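Hydrolase (Thermus thermophilus, PDB 1UFO) is an alpha/beta-hydrolase fold enzyme of unestablished substrate that probably cleaves its substrate by way of a nucleophilic serine. Local coordinates at residues L27-G32 / E38-L43; E6-A11 / L53-D58; L107-G112 / F117-L122. All blocks are in the same frame, centred on the assembly; numbering follows the deposited sequence.

Interaction 1 of 3, residues L27-G32 / E38-L43; sequences LLALHG and EHILAL
Ile40 lays its branched side chain over the end of strand 27-30, overlapping the methyl of Ala29 and the CB of His31. With CG1 anti to the backbone N (chi1 -175°), the two branches divide the work: Ile40 CG1 meets Ala29 CB at 3.9 Å, and Ile40 CG2 lies 3.8 Å from His31 CB. The beta carbons themselves are close, Ile40 CB to His31 CB being 3.7 Å. The next residue, Leu41, brings its CD2 to the same alanine, 3.8 Å from Ala29 CB. Alanine suits the strand here because its single methyl fits beneath two side chains of helix 38-42, whose axis passes 8.2 Å from that of strand 27-30. Replacing Ile40 by alanine would keep the CB contact with His31 but is likely to open a gap over Ala29, where CG1 had sat, and to leave Leu41 as its main cover from the helix. The His31 ring turns away from the helix (chi1 71°). Its ND1 donates to Gly32 O at 2.8 Å, with the acceptor nearly in the ring plane, while NE2 bonds to the backbone N of Ala59; a nitrogen engaged at each side fixes the ring's rotation. Helix 38-42 runs at 124° to strand 27-30, N-to-C directions compared, and the chain goes on to strand 52-56, completing a beta-alpha-beta crossover of the alpha/beta-hydrolase fold.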
ATOM      1  N   LEU A  27       2.159 -19.452  -0.574  1.00  8.57           N
ATOM      2  CA  LEU A  27       2.465 -18.394   0.407  1.00  8.50           C
ATOM      3  C   LEU A  27       2.703 -19.133   1.715  1.00  8.67           C
ATOM      4  O   LEU A  27       1.794 -19.743   2.274  1.00  9.54           O
ATOM      5  CB  LEU A  27       1.302 -17.402   0.580  1.00 10.71           C
ATOM      6  CG  LEU A  27       1.528 -16.292   1.596  1.00 10.63           C
ATOM      7  CD1 LEU A  27       2.806 -15.480   1.199  1.00 12.42           C
ATOM      8  CD2 LEU A  27       0.350 -15.374   1.732  1.00 12.12           C
ATOM      9  N   LEU A  28       3.943 -19.092   2.208  1.00  7.01           N
ATOM     10  CA  LEU A  28       4.260 -19.652   3.534  1.00  8.12           C
ATOM     11  C   LEU A  28       4.090 -18.510   4.508  1.00  8.85           C
ATOM     12  O   LEU A  28       4.769 -17.478   4.368  1.00  9.91           O
ATOM     13  CB  LEU A  28       5.739 -20.218   3.591  1.00  9.03           C
ATOM     14  CG  LEU A  28       6.182 -20.662   5.004  1.00  9.25           C
ATOM     15  CD1 LEU A  28       5.275 -21.756   5.584  1.00 10.23           C
ATOM     16  CD2 LEU A  28       7.682 -21.218   4.901  1.00 12.35           C
ATOM     17  N   ALA A  29       3.227 -18.703   5.489  1.00  8.46           N
ATOM     18  CA  ALA A  29       2.905 -17.633   6.499  1.00  8.19           C
ATOM     19  C   ALA A  29       3.433 -18.022   7.848  1.00  9.04           C
ATOM     20  O   ALA A  29       3.227 -19.147   8.287  1.00  8.62           O
ATOM     21  CB  ALA A  29       1.377 -17.401   6.553  1.00 10.06           C
ATOM     22  N   LEU A  30       4.082 -17.068   8.515  1.00  8.09           N
ATOM     23  CA  LEU A  30       4.780 -17.228   9.790  1.00  8.46           C
ATOM     24  C   LEU A  30       4.133 -16.320  10.798  1.00  9.73           C
ATOM     25  O   LEU A  30       4.134 -15.095  10.669  1.00  8.54           O
ATOM     26  CB  LEU A  30       6.265 -16.847   9.678  1.00  8.06           C
ATOM     27  CG  LEU A  30       6.935 -17.590   8.503  1.00  9.96           C
ATOM     28  CD1 LEU A  30       8.432 -17.110   8.430  1.00 11.47           C
ATOM     29  CD2 LEU A  30       6.929 -19.159   8.669  1.00 10.34           C
ATOM     30  N   HIS A  31       3.496 -16.958  11.799  1.00  9.44           N
ATOM     31  CA  HIS A  31       2.725 -16.253  12.787  1.00  8.93           C
ATOM     32  C   HIS A  31       3.626 -15.495  13.776  1.00  9.25           C
ATOM     33  O   HIS A  31       4.855 -15.652  13.749  1.00  9.84           O
ATOM     34  CB  HIS A  31       1.793 -17.290  13.499  1.00  9.22           C
ATOM     35  CG  HIS A  31       2.509 -18.257  14.397  1.00  9.25           C
ATOM     36  ND1 HIS A  31       3.068 -17.884  15.604  1.00  9.07           N
ATOM     37  CD2 HIS A  31       2.765 -19.592  14.243  1.00  9.46           C
ATOM     38  CE1 HIS A  31       3.596 -18.961  16.189  1.00 10.47           C
ATOM     39  NE2 HIS A  31       3.406 -20.018  15.382  1.00  9.08           N
ATOM     40  N   GLY A  32       2.979 -14.752  14.702  1.00 10.69           N
ATOM     41  CA  GLY A  32       3.764 -13.987  15.663  1.00 10.77           C
ATOM     42  C   GLY A  32       3.789 -14.583  17.055  1.00 10.40           C
ATOM     43  O   GLY A  32       3.236 -15.666  17.252  1.00 11.56           O
ATOM     44  N   GLU A  38      -3.080 -21.509  12.803  1.00  9.40           N
ATOM     45  CA  GLU A  38      -4.446 -21.211  12.379  1.00  9.26           C
ATOM     46  C   GLU A  38      -4.747 -19.722  12.426  1.00  9.39           C
ATOM     47  O   GLU A  38      -5.472 -19.253  11.566  1.00 10.86           O
ATOM     48  CB  GLU A  38      -5.466 -21.902  13.315  1.00 11.31           C
ATOM     49  CG  GLU A  38      -5.350 -23.432  13.334  1.00 12.79           C
ATOM     50  CD  GLU A  38      -4.181 -24.020  14.174  1.00 13.86           C
ATOM     51  OE1 GLU A  38      -3.899 -25.228  13.971  1.00 13.97           O
ATOM     52  OE2 GLU A  38      -3.557 -23.308  14.990  1.00 12.81           O
ATOM     53  N   HIS A  39      -4.188 -19.053  13.425  1.00 10.45           N
ATOM     54  CA  HIS A  39      -4.451 -17.613  13.555  1.00 10.45           C
ATOM     55  C   HIS A  39      -3.902 -16.836  12.343  1.00 10.52           C
ATOM     56  O   HIS A  39      -4.613 -16.030  11.763  1.00 11.12           O
ATOM     57  CB  HIS A  39      -3.785 -17.085  14.832  1.00 13.63           C
ATOM     58  CG  HIS A  39      -4.129 -15.665  15.113  1.00 16.93           C
ATOM     59  ND1 HIS A  39      -3.173 -14.715  15.403  1.00 19.05           N
ATOM     60  CD2 HIS A  39      -5.326 -15.029  15.134  1.00 19.78           C
ATOM     61  CE1 HIS A  39      -3.777 -13.550  15.608  1.00 19.19           C
ATOM     62  NE2 HIS A  39      -5.089 -13.707  15.453  1.00 17.82           N
ATOM     63  N   ILE A  40      -2.649 -17.101  11.963  1.00  9.79           N
ATOM     64  CA  ILE A  40      -2.105 -16.281  10.849  1.00  9.54           C
ATOM     65  C   ILE A  40      -2.847 -16.585   9.515  1.00  8.72           C
ATOM     66  O   ILE A  40      -3.156 -15.644   8.765  1.00  9.00           O
ATOM     67  CB  ILE A  40      -0.550 -16.476  10.747  1.00  9.17           C
ATOM     68  CG1 ILE A  40       0.019 -15.537   9.672  1.00 11.81           C
ATOM     69  CG2 ILE A  40      -0.197 -17.892  10.329  1.00  8.74           C
ATOM     70  CD1 ILE A  40      -0.090 -14.125  10.099  1.00 15.92           C
ATOM     71  N   LEU A  41      -3.261 -17.832   9.243  1.00  9.29           N
ATOM     72  CA  LEU A  41      -3.977 -18.072   7.974  1.00  9.82           C
ATOM     73  C   LEU A  41      -5.376 -17.388   8.006  1.00  9.67           C
ATOM     74  O   LEU A  41      -5.834 -16.892   6.978  1.00 10.51           O
ATOM     75  CB  LEU A  41      -4.122 -19.557   7.697  1.00 10.03           C
ATOM     76  CG  LEU A  41      -2.733 -20.196   7.425  1.00  9.63           C
ATOM     77  CD1 LEU A  41      -3.033 -21.592   6.854  1.00 11.72           C
ATOM     78  CD2 LEU A  41      -1.859 -19.399   6.450  1.00 11.12           C
ATOM     79  N   ALA A  42      -6.006 -17.323   9.189  1.00  9.58           N
ATOM     80  CA  ALA A  42      -7.313 -16.696   9.278  1.00 11.15           C
ATOM     81  C   ALA A  42      -7.254 -15.179   9.024  1.00 11.24           C
ATOM     82  O   ALA A  42      -8.267 -14.610   8.678  1.00 12.19           O
ATOM     83  CB  ALA A  42      -7.910 -16.935  10.686  1.00 11.99           C
ATOM     84  N   LEU A  43      -6.059 -14.610   9.202  1.00 10.12           N
ATOM     85  CA  LEU A  43      -5.901 -13.144   8.984  1.00  9.87           C
ATOM     86  C   LEU A  43      -5.562 -12.861   7.500  1.00 10.20           C
ATOM     87  O   LEU A  43      -5.292 -11.659   7.173  1.00 10.45           O
ATOM     88  CB  LEU A  43      -4.746 -12.652   9.918  1.00 11.08           C
ATOM     89  CG  LEU A  43      -5.098 -12.688  11.436  1.00 13.58           C
ATOM     90  CD1 LEU A  43      -3.812 -12.572  12.242  1.00 15.17           C
ATOM     91  CD2 LEU A  43      -6.143 -11.650  11.779  1.00 16.27           C
TER

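Interaction 2 of 3, residues E6-A11 / L53-D58; sequences ERLTLA and LLLAFD
Leu55 meets two leucines of the edge strand, Leu8 and Leu10, with one methyl for each. Its CD1 reaches Leu10 CD1 at 4.0 Å, and its CD2 lies at a looser 4.3 Å from Leu8 CD1. The side chains of Leu10 and Leu55 run at about a right angle to each other, so they touch through methyl ends and do not lie alongside. Leu55 carries its CG anti to the carbonyl carbon (chi1 -59°), and this brings the forked end nearer to strand 6-10 although the CB itself does not point at it. The two backbones stay well apart: even the nearest CA pair, Leu8 and Leu55, is separated by 9.0 Å, and no hydrogen bond joins the segments. Leucine's length bridges this spacing from both strands, and at Leu55 the fork serves two neighbours at once. Leu8 and Leu10 stand two residues apart in the strand, as alternation requires for side chains sharing one face, while Thr9 between them turns outward. Further out, strand 13-20 explains the spacing. It lies between strands 3-10 and 52-56 in the sheet, pairing with Leu8 through Val15 and with Leu54 through Arg18, and its Ala17 touches both Leu8 and Leu55; a small residue there fits beneath leucines that meet across it. Helix 77-103 covers this side, packing Ala99 on Leu55 and Glu98 and Arg102 on Leu10, while Leu26 and Leu28 of strand 25-30 adjoin Leu55.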
ATOM      1  N   GLU A   6      -6.251 -28.753   4.853  1.00 19.62           N
ATOM      2  CA  GLU A   6      -5.681 -30.017   5.226  1.00 22.45           C
ATOM      3  C   GLU A   6      -4.364 -29.871   5.931  1.00 21.35           C
ATOM      4  O   GLU A   6      -3.781 -28.767   5.965  1.00 19.21           O
ATOM      5  CB  GLU A   6      -5.504 -30.961   4.039  1.00 25.26           C
ATOM      6  CG  GLU A   6      -5.028 -30.424   2.755  1.00 28.81           C
ATOM      7  CD  GLU A   6      -5.149 -31.506   1.663  1.00 29.33           C
ATOM      8  OE1 GLU A   6      -6.153 -31.561   0.896  1.00 32.02           O
ATOM      9  OE2 GLU A   6      -4.248 -32.330   1.599  1.00 28.95           O
ATOM     10  N   ARG A   7      -3.937 -30.965   6.551  1.00 21.67           N
ATOM     11  CA  ARG A   7      -2.643 -31.010   7.234  1.00 20.52           C
ATOM     12  C   ARG A   7      -1.696 -31.817   6.369  1.00 20.94           C
ATOM     13  O   ARG A   7      -2.026 -32.959   5.986  1.00 21.14           O
ATOM     14  CB  ARG A   7      -2.745 -31.667   8.628  1.00 22.87           C
ATOM     15  CG  ARG A   7      -3.788 -31.029   9.599  1.00 25.34           C
ATOM     16  CD  ARG A   7      -3.331 -29.627  10.202  1.00 29.92           C
ATOM     17  NE  ARG A   7      -2.204 -29.878  11.041  1.00 30.52           N
ATOM     18  CZ  ARG A   7      -2.219 -29.849  12.363  1.00 28.26           C
ATOM     19  NH1 ARG A   7      -1.101 -30.150  12.978  1.00 30.12           N
ATOM     20  NH2 ARG A   7      -3.299 -29.436  13.044  1.00 28.45           N
ATOM     21  N   LEU A   8      -0.546 -31.236   6.027  1.00 16.48           N
ATOM     22  CA  LEU A   8       0.458 -31.911   5.203  1.00 18.64           C
ATOM     23  C   LEU A   8       1.672 -32.101   6.065  1.00 18.88           C
ATOM     24  O   LEU A   8       1.749 -31.538   7.169  1.00 19.75           O
ATOM     25  CB  LEU A   8       0.879 -31.005   4.069  1.00 18.13           C
ATOM     26  CG  LEU A   8      -0.255 -30.520   3.212  1.00 17.85           C
ATOM     27  CD1 LEU A   8       0.294 -29.596   2.154  1.00 17.27           C
ATOM     28  CD2 LEU A   8      -0.921 -31.752   2.527  1.00 20.75           C
ATOM     29  N   THR A   9       2.614 -32.890   5.563  1.00 18.23           N
ATOM     30  CA  THR A   9       3.903 -33.069   6.205  1.00 18.83           C
ATOM     31  C   THR A   9       4.953 -32.545   5.253  1.00 18.90           C
ATOM     32  O   THR A   9       5.037 -33.019   4.127  1.00 19.13           O
ATOM     33  CB  THR A   9       4.206 -34.564   6.542  1.00 22.44           C
ATOM     34  OG1 THR A   9       3.212 -35.038   7.461  1.00 22.56           O
ATOM     35  CG2 THR A   9       5.643 -34.667   7.214  1.00 22.57           C
ATOM     36  N   LEU A  10       5.737 -31.520   5.697  1.00 17.98           N
ATOM     37  CA  LEU A  10       6.781 -30.934   4.856  1.00 18.76           C
ATOM     38  C   LEU A  10       8.006 -30.774   5.706  1.00 19.18           C
ATOM     39  O   LEU A  10       7.905 -30.240   6.789  1.00 17.91           O
ATOM     40  CB  LEU A  10       6.338 -29.572   4.386  1.00 18.73           C
ATOM     41  CG  LEU A  10       5.227 -29.585   3.358  1.00 20.48           C
ATOM     42  CD1 LEU A  10       4.640 -28.130   3.250  1.00 23.50           C
ATOM     43  CD2 LEU A  10       5.805 -29.992   2.038  1.00 24.88           C
ATOM     44  N   ALA A  11       9.127 -31.325   5.234  1.00 20.19           N
ATOM     45  CA  ALA A  11      10.406 -31.225   5.937  1.00 20.09           C
ATOM     46  C   ALA A  11      10.236 -31.765   7.352  1.00 19.95           C
ATOM     47  O   ALA A  11      10.865 -31.315   8.333  1.00 20.00           O
ATOM     48  CB  ALA A  11      10.832 -29.753   5.947  1.00 22.12           C
ATOM     49  N   LEU A  53      -1.865 -21.035  -2.546  1.00 10.00           N
ATOM     50  CA  LEU A  53      -1.897 -22.171  -1.658  1.00  9.16           C
ATOM     51  C   LEU A  53      -1.190 -21.717  -0.388  1.00 10.92           C
ATOM     52  O   LEU A  53       0.042 -21.474  -0.403  1.00 10.92           O
ATOM     53  CB  LEU A  53      -1.169 -23.353  -2.379  1.00 10.50           C
ATOM     54  CG  LEU A  53      -1.332 -24.729  -1.754  1.00 11.32           C
ATOM     55  CD1 LEU A  53      -0.758 -25.716  -2.812  1.00 11.91           C
ATOM     56  CD2 LEU A  53      -0.608 -24.846  -0.420  1.00 11.03           C
ATOM     57  N   LEU A  54      -1.954 -21.543   0.662  1.00  9.87           N
ATOM     58  CA  LEU A  54      -1.368 -21.054   1.938  1.00 10.24           C
ATOM     59  C   LEU A  54      -0.868 -22.183   2.768  1.00 10.09           C
ATOM     60  O   LEU A  54      -1.551 -23.202   2.952  1.00  9.98           O
ATOM     61  CB  LEU A  54      -2.404 -20.353   2.766  1.00 11.74           C
ATOM     62  CG  LEU A  54      -3.277 -19.357   1.982  1.00 13.14           C
ATOM     63  CD1 LEU A  54      -4.341 -18.752   3.007  1.00 12.84           C
ATOM     64  CD2 LEU A  54      -2.423 -18.256   1.348  1.00 16.24           C
ATOM     65  N   LEU A  55       0.301 -21.979   3.342  1.00  8.15           N
ATOM     66  CA  LEU A  55       0.926 -22.932   4.272  1.00 10.40           C
ATOM     67  C   LEU A  55       1.323 -22.204   5.567  1.00 11.08           C
ATOM     68  O   LEU A  55       1.828 -21.122   5.475  1.00  9.72           O
ATOM     69  CB  LEU A  55       2.244 -23.459   3.693  1.00 10.54           C
ATOM     70  CG  LEU A  55       2.095 -24.172   2.350  1.00 11.91           C
ATOM     71  CD1 LEU A  55       3.515 -24.609   1.828  1.00 13.84           C
ATOM     72  CD2 LEU A  55       1.316 -25.459   2.509  1.00 12.98           C
ATOM     73  N   ALA A  56       1.116 -22.829   6.724  1.00 10.26           N
ATOM     74  CA  ALA A  56       1.565 -22.234   7.998  1.00  9.29           C
ATOM     75  C   ALA A  56       1.840 -23.357   8.962  1.00 10.81           C
ATOM     76  O   ALA A  56       1.153 -24.389   8.933  1.00 11.18           O
ATOM     77  CB  ALA A  56       0.465 -21.332   8.545  1.00 11.32           C
ATOM     78  N   PHE A  57       2.865 -23.205   9.788  1.00  9.11           N
ATOM     79  CA  PHE A  57       3.094 -24.209  10.801  1.00 10.55           C
ATOM     80  C   PHE A  57       3.371 -23.492  12.100  1.00 10.50           C
ATOM     81  O   PHE A  57       3.664 -22.273  12.105  1.00 10.39           O
ATOM     82  CB  PHE A  57       4.233 -25.149  10.414  1.00 10.00           C
ATOM     83  CG  PHE A  57       5.603 -24.477  10.276  1.00  9.19           C
ATOM     84  CD1 PHE A  57       6.516 -24.516  11.348  1.00  8.02           C
ATOM     85  CD2 PHE A  57       5.959 -23.792   9.087  1.00  8.74           C
ATOM     86  CE1 PHE A  57       7.796 -23.880  11.228  1.00  8.64           C
ATOM     87  CE2 PHE A  57       7.228 -23.167   8.953  1.00  9.77           C
ATOM     88  CZ  PHE A  57       8.141 -23.220  10.035  1.00 10.01           C
ATOM     89  N   ASP A  58       3.236 -24.220  13.226  1.00 10.10           N
ATOM     90  CA  ASP A  58       3.466 -23.593  14.518  1.00 10.50           C
ATOM     91  C   ASP A  58       4.956 -23.421  14.826  1.00 10.40           C
ATOM     92  O   ASP A  58       5.761 -24.313  14.578  1.00 11.21           O
ATOM     93  CB  ASP A  58       2.860 -24.467  15.635  1.00 11.31           C
ATOM     94  CG  ASP A  58       1.357 -24.461  15.638  1.00 13.59           C
ATOM     95  OD1 ASP A  58       0.749 -25.538  15.938  1.00 13.12           O
ATOM     96  OD2 ASP A  58       0.770 -23.407  15.353  1.00 12.42           O
TER

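Interaction 3 of 3, residues L107-G112 / F117-L122; sequences LFLAGG and FVAHLL
Strand 107-112 runs extended throughout, and the chain then turns sharply into helix 114-124, to which segment 117-122 belongs, its backbone held by hydrogen bonds from Leu121 N to Phe117 O (2.9 Å) and from Leu122 N to Val118 O (3.0 Å). No hydrogen bond links the two segments, so apolar side chains carry the contact. Leu109 points at the helix; a chi1 of -60° sets its CG beside the backbone N and carries CD1 out toward Leu122. That single methyl makes its contacts: Leu109 CD1 is 3.8 Å from Leu122 CD1 and 4.4 Å from Ala119 CB. The leucine side chains meet at a slant, methyl against methyl. Ala119 and Leu122, three residues apart, fall on one face of the helix, the small residue letting its backbone approach the strand and the long one reaching down to Leu109. Two residues along the strand, Gly111 lacks a side chain and presents bare backbone to the helix, at a place where a beta carbon would point toward it. Gly111 opens a Gly-x-Ser-x-Gly sequence whose geometry is consistent with a nucleophile elbow, the sharp strand-to-helix turn of alpha/beta hydrolases. The region 103-123 has been predicted to form a transmembrane helix, but here it contains strand 107-112, buried in the middle of an alpha/beta sheet. That strand lies between strands 25-30 and 132-135, both parallel to it. Val132 packs against both Leu109 and Ala119, Leu30 touches Val118, and helix 77-103 reaches Leu122 through Lys89 and Arg93.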
ATOM      1  N   LEU A 107       7.085 -19.129  -4.892  1.00 11.88           N
ATOM      2  CA  LEU A 107       6.855 -19.093  -3.453  1.00 11.55           C
ATOM      3  C   LEU A 107       7.084 -17.702  -2.895  1.00 11.60           C
ATOM      4  O   LEU A 107       8.105 -17.029  -3.224  1.00 13.58           O
ATOM      5  CB  LEU A 107       7.754 -20.100  -2.710  1.00 14.70           C
ATOM      6  CG  LEU A 107       7.410 -20.195  -1.174  1.00 12.95           C
ATOM      7  CD1 LEU A 107       7.472 -21.578  -0.571  1.00 16.86           C
ATOM      8  CD2 LEU A 107       8.441 -19.233  -0.504  1.00 16.30           C
ATOM      9  N   PHE A 108       6.130 -17.295  -2.062  1.00  9.35           N
ATOM     10  CA  PHE A 108       6.189 -16.004  -1.366  1.00  9.22           C
ATOM     11  C   PHE A 108       6.160 -16.258   0.110  1.00  9.92           C
ATOM     12  O   PHE A 108       5.716 -17.326   0.559  1.00  9.33           O
ATOM     13  CB  PHE A 108       4.962 -15.170  -1.709  1.00  8.56           C
ATOM     14  CG  PHE A 108       4.880 -14.803  -3.128  1.00  9.08           C
ATOM     15  CD1 PHE A 108       4.242 -15.618  -4.059  1.00 12.20           C
ATOM     16  CD2 PHE A 108       5.435 -13.610  -3.537  1.00 10.60           C
ATOM     17  CE1 PHE A 108       4.164 -15.222  -5.429  1.00 14.28           C
ATOM     18  CE2 PHE A 108       5.369 -13.176  -4.890  1.00 12.07           C
ATOM     19  CZ  PHE A 108       4.737 -13.968  -5.843  1.00 13.74           C
ATOM     20  N   LEU A 109       6.678 -15.304   0.882  1.00  7.50           N
ATOM     21  CA  LEU A 109       6.591 -15.437   2.357  1.00  9.41           C
ATOM     22  C   LEU A 109       5.715 -14.304   2.944  1.00  9.29           C
ATOM     23  O   LEU A 109       5.719 -13.173   2.405  1.00 10.30           O
ATOM     24  CB  LEU A 109       7.949 -15.249   3.003  1.00 12.45           C
ATOM     25  CG  LEU A 109       9.069 -16.156   2.643  1.00 13.74           C
ATOM     26  CD1 LEU A 109      10.336 -15.671   3.519  1.00 15.05           C
ATOM     27  CD2 LEU A 109       8.706 -17.620   3.047  1.00 17.44           C
ATOM     28  N   ALA A 110       5.017 -14.597   4.039  1.00  7.94           N
ATOM     29  CA  ALA A 110       4.301 -13.540   4.788  1.00  8.59           C
ATOM     30  C   ALA A 110       4.650 -13.804   6.227  1.00 11.06           C
ATOM     31  O   ALA A 110       4.720 -14.956   6.639  1.00 12.58           O
ATOM     32  CB  ALA A 110       2.823 -13.606   4.566  1.00  8.99           C
ATOM     33  N   GLY A 111       4.979 -12.750   6.994  1.00  8.32           N
ATOM     34  CA  GLY A 111       5.226 -12.980   8.411  1.00  9.39           C
ATOM     35  C   GLY A 111       4.483 -11.898   9.189  1.00 10.58           C
ATOM     36  O   GLY A 111       4.416 -10.765   8.692  1.00 10.33           O
ATOM     37  N   GLY A 112       3.958 -12.221  10.379  1.00  9.00           N
ATOM     38  CA  GLY A 112       3.307 -11.215  11.226  1.00 10.25           C
ATOM     39  C   GLY A 112       4.066 -11.056  12.526  1.00 11.47           C
ATOM     40  O   GLY A 112       4.341 -12.032  13.200  1.00 11.81           O
ATOM     41  N   PHE A 117       9.976 -10.690  11.487  1.00  7.61           N
ATOM     42  CA  PHE A 117      11.409 -10.657  11.770  1.00  7.92           C
ATOM     43  C   PHE A 117      12.064 -11.932  11.238  1.00  9.75           C
ATOM     44  O   PHE A 117      13.178 -11.880  10.726  1.00  9.24           O
ATOM     45  CB  PHE A 117      11.625 -10.551  13.312  1.00  8.54           C
ATOM     46  CG  PHE A 117      13.076 -10.490  13.674  1.00  8.95           C
ATOM     47  CD1 PHE A 117      13.806  -9.313  13.462  1.00  9.81           C
ATOM     48  CD2 PHE A 117      13.718 -11.613  14.236  1.00 10.28           C
ATOM     49  CE1 PHE A 117      15.153  -9.241  13.789  1.00 10.85           C
ATOM     50  CE2 PHE A 117      15.061 -11.544  14.598  1.00 10.19           C
ATOM     51  CZ  PHE A 117      15.787 -10.351  14.362  1.00 11.49           C
ATOM     52  N   VAL A 118      11.363 -13.074  11.381  1.00  8.38           N
ATOM     53  CA  VAL A 118      11.893 -14.333  10.844  1.00  8.54           C
ATOM     54  C   VAL A 118      12.049 -14.213   9.330  1.00  9.10           C
ATOM     55  O   VAL A 118      13.008 -14.727   8.781  1.00  8.40           O
ATOM     56  CB  VAL A 118      10.960 -15.496  11.221  1.00  8.97           C
ATOM     57  CG1 VAL A 118      11.447 -16.857  10.507  1.00  8.63           C
ATOM     58  CG2 VAL A 118      11.044 -15.682  12.722  1.00  8.93           C
ATOM     59  N   ALA A 119      11.073 -13.608   8.638  1.00  8.36           N
ATOM     60  CA  ALA A 119      11.205 -13.396   7.177  1.00  9.16           C
ATOM     61  C   ALA A 119      12.515 -12.623   6.900  1.00  9.12           C
ATOM     62  O   ALA A 119      13.244 -12.941   5.924  1.00 10.47           O
ATOM     63  CB  ALA A 119       9.937 -12.624   6.663  1.00 10.95           C
ATOM     64  N   HIS A 120      12.799 -11.600   7.704  1.00  8.33           N
ATOM     65  CA  HIS A 120      14.054 -10.859   7.551  1.00  8.17           C
ATOM     66  C   HIS A 120      15.287 -11.750   7.776  1.00  9.83           C
ATOM     67  O   HIS A 120      16.241 -11.683   6.983  1.00  9.70           O
ATOM     68  CB  HIS A 120      14.030  -9.676   8.508  1.00  9.46           C
ATOM     69  CG  HIS A 120      13.364  -8.482   7.920  1.00  9.49           C
ATOM     70  ND1 HIS A 120      14.008  -7.602   7.069  1.00  9.30           N
ATOM     71  CD2 HIS A 120      12.099  -7.987   8.093  1.00 11.23           C
ATOM     72  CE1 HIS A 120      13.175  -6.619   6.761  1.00 10.40           C
ATOM     73  NE2 HIS A 120      12.008  -6.826   7.364  1.00  8.59           N
ATOM     74  N   LEU A 121      15.263 -12.561   8.822  1.00  9.67           N
ATOM     75  CA  LEU A 121      16.373 -13.464   9.090  1.00 11.54           C
ATOM     76  C   LEU A 121      16.601 -14.371   7.828  1.00 10.58           C
ATOM     77  O   LEU A 121      17.739 -14.631   7.451  1.00 12.87           O
ATOM     78  CB  LEU A 121      16.090 -14.384  10.279  1.00 11.63           C
ATOM     79  CG  LEU A 121      16.038 -13.781  11.665  1.00 13.36           C
ATOM     80  CD1 LEU A 121      15.671 -14.739  12.693  1.00 14.05           C
ATOM     81  CD2 LEU A 121      17.444 -13.166  11.949  1.00 16.50           C
ATOM     82  N   LEU A 122      15.524 -14.876   7.218  1.00 10.28           N
ATOM     83  CA  LEU A 122      15.653 -15.724   6.031  1.00 10.01           C
ATOM     84  C   LEU A 122      16.258 -14.959   4.875  1.00 10.91           C
ATOM     85  O   LEU A 122      17.137 -15.525   4.165  1.00 12.46           O
ATOM     86  CB  LEU A 122      14.264 -16.285   5.603  1.00 11.89           C
ATOM     87  CG  LEU A 122      13.717 -17.364   6.527  1.00 10.92           C
ATOM     88  CD1 LEU A 122      12.125 -17.496   6.358  1.00 11.50           C
ATOM     89  CD2 LEU A 122      14.426 -18.720   6.243  1.00 12.80           C
TER

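How the interactions relate
All three interactions reach the same mixed sheet, in which strands 52-56, 25-30 and 107-112 lie side by side. The centre of interaction 1 is about 11 Å from each of the others; those of interactions 2 and 3 are about 15 Å apart, with nearest atoms about 6 Å apart. Strand 25-30 joins them, Ala29 N lying 2.8 Å from Leu55 O on one edge and Leu30 N 2.9 Å from Ala110 O on the other, both probable hydrogen bonds. Along the chain interaction 1 nests inside the loop closed by interaction 2, and interaction 3 follows. Together they run from the sheet's edge to the probable nucleophile elbow that follows central strand 107-112.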